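Local coordinates for glycosyl hydrolases family 31 family protein (Aspergillus niger, PDB 6DRU) that releases alpha-xylose from the non-reducing terminal glucose of xyloglucan oligosaccharides, as an alpha-xylosidase of glycoside hydrolase family 31, at residues 249-253 with 589-593. Sequence-based numbering, arbitrary orientation.
Sequences SLGYI and IHLRY
Arg592 of helix 582-594 reaches Leu250, just before strand 252-254 of the family 31 TIM barrel. The contact packs that helix against the barrel wall, where strand 252-254 pairs in parallel with strands 281-284 and 554-555. The bond from CA to CB of Arg592 is directed toward 249-253. With CG anti to the backbone N (chi1 175°) and a bend at chi2, CG and CD come to lie by Leu250 O, each at 3.8 Å. NE donates to Leu250 O at 2.8 Å, from above the carbonyl plane and with a bent N-H angle of 146°. CZ lies 3.5 Å from Leu250 O. Further out, NH1 bonds Thr549 O and Leu551 O. NH2 bonds Pro552 O and, weakly, a water that donates to Ser249 O and Gly251 O. The guanidinium thus ties the helix to the chain leading into strand 554-555. Another water links Leu250 O to Arg592 O. Tyr593 lies beside Gly251, its CE1 3.6 Å from Gly251 CA. Its hydroxyl accepts a nearly straight bond from Tyr252 N and also bonds Ser280 OG. Ile589 CG1 lies by Tyr252 CD1, and Ile589 CD1 makes a CH-pi contact above the centre of the Tyr252 ring, 3.6 Å from the centroid.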
ATOM      1  N   SER A 249     -32.141  38.079  -3.931  1.00 62.45           N
ATOM      2  CA  SER A 249     -31.294  37.230  -4.762  1.00 64.22           C
ATOM      3  C   SER A 249     -31.940  36.856  -6.090  1.00 65.79           C
ATOM      4  O   SER A 249     -31.243  36.354  -6.977  1.00 62.14           O
ATOM      5  CB  SER A 249     -30.918  35.960  -3.996  1.00 64.92           C
ATOM      6  OG  SER A 249     -32.069  35.203  -3.665  1.00 72.98           O
ATOM      7  N   LEU A 250     -33.242  37.086  -6.253  1.00 61.74           N
ATOM      8  CA  LEU A 250     -33.926  36.750  -7.495  1.00 68.04           C
ATOM      9  C   LEU A 250     -33.804  37.835  -8.558  1.00 68.98           C
ATOM     10  O   LEU A 250     -34.366  37.678  -9.648  1.00 58.77           O
ATOM     11  CB  LEU A 250     -35.404  36.467  -7.214  1.00 68.81           C
ATOM     12  CG  LEU A 250     -35.694  35.364  -6.195  1.00 63.63           C
ATOM     13  CD1 LEU A 250     -37.190  35.249  -5.941  1.00 55.70           C
ATOM     14  CD2 LEU A 250     -35.121  34.039  -6.671  1.00 64.54           C
ATOM     15  N   GLY A 251     -33.086  38.913  -8.277  1.00 62.15           N
ATOM     16  CA  GLY A 251     -32.947  40.023  -9.197  1.00 57.98           C
ATOM     17  C   GLY A 251     -31.743  39.899 -10.102  1.00 61.56           C
ATOM     18  O   GLY A 251     -31.326  38.800 -10.481  1.00 65.68           O
ATOM     19  N   TYR A 252     -31.175  41.050 -10.454  1.00 61.02           N
ATOM     20  CA  TYR A 252     -30.019  41.113 -11.337  1.00 64.25           C
ATOM     21  C   TYR A 252     -28.739  41.161 -10.513  1.00 63.06           C
ATOM     22  O   TYR A 252     -28.587  42.022  -9.642  1.00 68.77           O
ATOM     23  CB  TYR A 252     -30.116  42.334 -12.250  1.00 50.37           C
ATOM     24  CG  TYR A 252     -28.917  42.543 -13.143  1.00 49.59           C
ATOM     25  CD1 TYR A 252     -28.693  41.727 -14.245  1.00 43.48           C
ATOM     26  CD2 TYR A 252     -28.016  43.571 -12.895  1.00 55.56           C
ATOM     27  CE1 TYR A 252     -27.598  41.920 -15.066  1.00 43.34           C
ATOM     28  CE2 TYR A 252     -26.920  43.774 -13.711  1.00 55.01           C
ATOM     29  CZ  TYR A 252     -26.715  42.948 -14.794  1.00 55.77           C
ATOM     30  OH  TYR A 252     -25.622  43.150 -15.607  1.00 54.68           O
ATOM     31  N   ILE A 253     -27.826  40.238 -10.793  1.00 51.19           N
ATOM     32  CA  ILE A 253     -26.581  40.100 -10.047  1.00 58.83           C
ATOM     33  C   ILE A 253     -25.440  40.556 -10.947  1.00 60.80           C
ATOM     34  O   ILE A 253     -25.137  39.915 -11.961  1.00 55.13           O
ATOM     35  CB  ILE A 253     -26.369  38.662  -9.556  1.00 60.45           C
ATOM     36  CG1 ILE A 253     -27.481  38.269  -8.583  1.00 52.37           C
ATOM     37  CG2 ILE A 253     -25.005  38.517  -8.901  1.00 53.15           C
ATOM     38  CD1 ILE A 253     -27.613  36.781  -8.375  1.00 47.89           C
ATOM     39  N   ILE A 589     -33.132  42.842 -17.953  1.00 55.20           N
ATOM     40  CA  ILE A 589     -33.027  43.118 -16.522  1.00 56.69           C
ATOM     41  C   ILE A 589     -34.397  43.458 -15.950  1.00 58.67           C
ATOM     42  O   ILE A 589     -34.782  42.968 -14.881  1.00 58.30           O
ATOM     43  CB  ILE A 589     -32.009  44.245 -16.265  1.00 54.93           C
ATOM     44  CG1 ILE A 589     -30.593  43.769 -16.596  1.00 54.29           C
ATOM     45  CG2 ILE A 589     -32.090  44.721 -14.821  1.00 50.71           C
ATOM     46  CD1 ILE A 589     -29.529  44.823 -16.380  1.00 53.14           C
ATOM     47  N   HIS A 590     -35.158  44.301 -16.653  1.00 67.27           N
ATOM     48  CA  HIS A 590     -36.505  44.634 -16.203  1.00 72.51           C
ATOM     49  C   HIS A 590     -37.434  43.426 -16.278  1.00 70.71           C
ATOM     50  O   HIS A 590     -38.263  43.220 -15.385  1.00 73.01           O
ATOM     51  CB  HIS A 590     -37.060  45.792 -17.029  1.00 64.66           C
ATOM     52  CG  HIS A 590     -36.570  47.136 -16.591  1.00 70.41           C
ATOM     53  ND1 HIS A 590     -35.735  47.913 -17.365  1.00 67.61           N
ATOM     54  CD2 HIS A 590     -36.802  47.844 -15.460  1.00 73.11           C
ATOM     55  CE1 HIS A 590     -35.471  49.041 -16.729  1.00 79.89           C
ATOM     56  NE2 HIS A 590     -36.106  49.024 -15.571  1.00 80.10           N
ATOM     57  N   LEU A 591     -37.315  42.623 -17.339  1.00 60.78           N
ATOM     58  CA  LEU A 591     -38.129  41.416 -17.451  1.00 64.28           C
ATOM     59  C   LEU A 591     -37.856  40.461 -16.295  1.00 68.86           C
ATOM     60  O   LEU A 591     -38.772  39.793 -15.800  1.00 65.40           O
ATOM     61  CB  LEU A 591     -37.869  40.727 -18.790  1.00 57.66           C
ATOM     62  CG  LEU A 591     -38.556  39.376 -19.005  1.00 58.21           C
ATOM     63  CD1 LEU A 591     -40.070  39.523 -18.924  1.00 42.64           C
ATOM     64  CD2 LEU A 591     -38.140  38.760 -20.334  1.00 55.29           C
ATOM     65  N   ARG A 592     -36.597  40.382 -15.857  1.00 64.77           N
ATOM     66  CA  ARG A 592     -36.250  39.532 -14.723  1.00 63.47           C
ATOM     67  C   ARG A 592     -37.019  39.946 -13.476  1.00 68.44           C
ATOM     68  O   ARG A 592     -37.579  39.101 -12.767  1.00 66.54           O
ATOM     69  CB  ARG A 592     -34.742  39.589 -14.476  1.00 62.39           C
ATOM     70  CG  ARG A 592     -34.272  38.837 -13.241  1.00 56.82           C
ATOM     71  CD  ARG A 592     -34.361  37.335 -13.440  1.00 60.28           C
ATOM     72  NE  ARG A 592     -33.957  36.603 -12.244  1.00 60.85           N
ATOM     73  CZ  ARG A 592     -33.851  35.279 -12.179  1.00 62.61           C
ATOM     74  NH1 ARG A 592     -34.122  34.536 -13.244  1.00 55.16           N
ATOM     75  NH2 ARG A 592     -33.476  34.698 -11.048  1.00 64.01           N
ATOM     76  N   TYR A 593     -37.062  41.251 -13.192  1.00 67.48           N
ATOM     77  CA  TYR A 593     -37.828  41.727 -12.045  1.00 66.16           C
ATOM     78  C   TYR A 593     -39.326  41.563 -12.262  1.00 66.12           C
ATOM     79  O   TYR A 593     -40.076  41.410 -11.292  1.00 71.84           O
ATOM     80  CB  TYR A 593     -37.490  43.189 -11.750  1.00 54.78           C
ATOM     81  CG  TYR A 593     -36.107  43.383 -11.177  1.00 64.00           C
ATOM     82  CD1 TYR A 593     -35.840  43.080  -9.849  1.00 56.41           C
ATOM     83  CD2 TYR A 593     -35.069  43.867 -11.960  1.00 64.16           C
ATOM     84  CE1 TYR A 593     -34.579  43.251  -9.317  1.00 56.62           C
ATOM     85  CE2 TYR A 593     -33.802  44.042 -11.438  1.00 66.38           C
ATOM     86  CZ  TYR A 593     -33.563  43.732 -10.114  1.00 69.48           C
ATOM     87  OH  TYR A 593     -32.305  43.903  -9.582  1.00 67.41           O
TER
HETATM   88  O   HOH W   1     -31.347  36.215  -9.790  1.00 60.82           O
HETATM   89  O   HOH W   2     -36.449  38.809 -10.303  1.00 64.09           O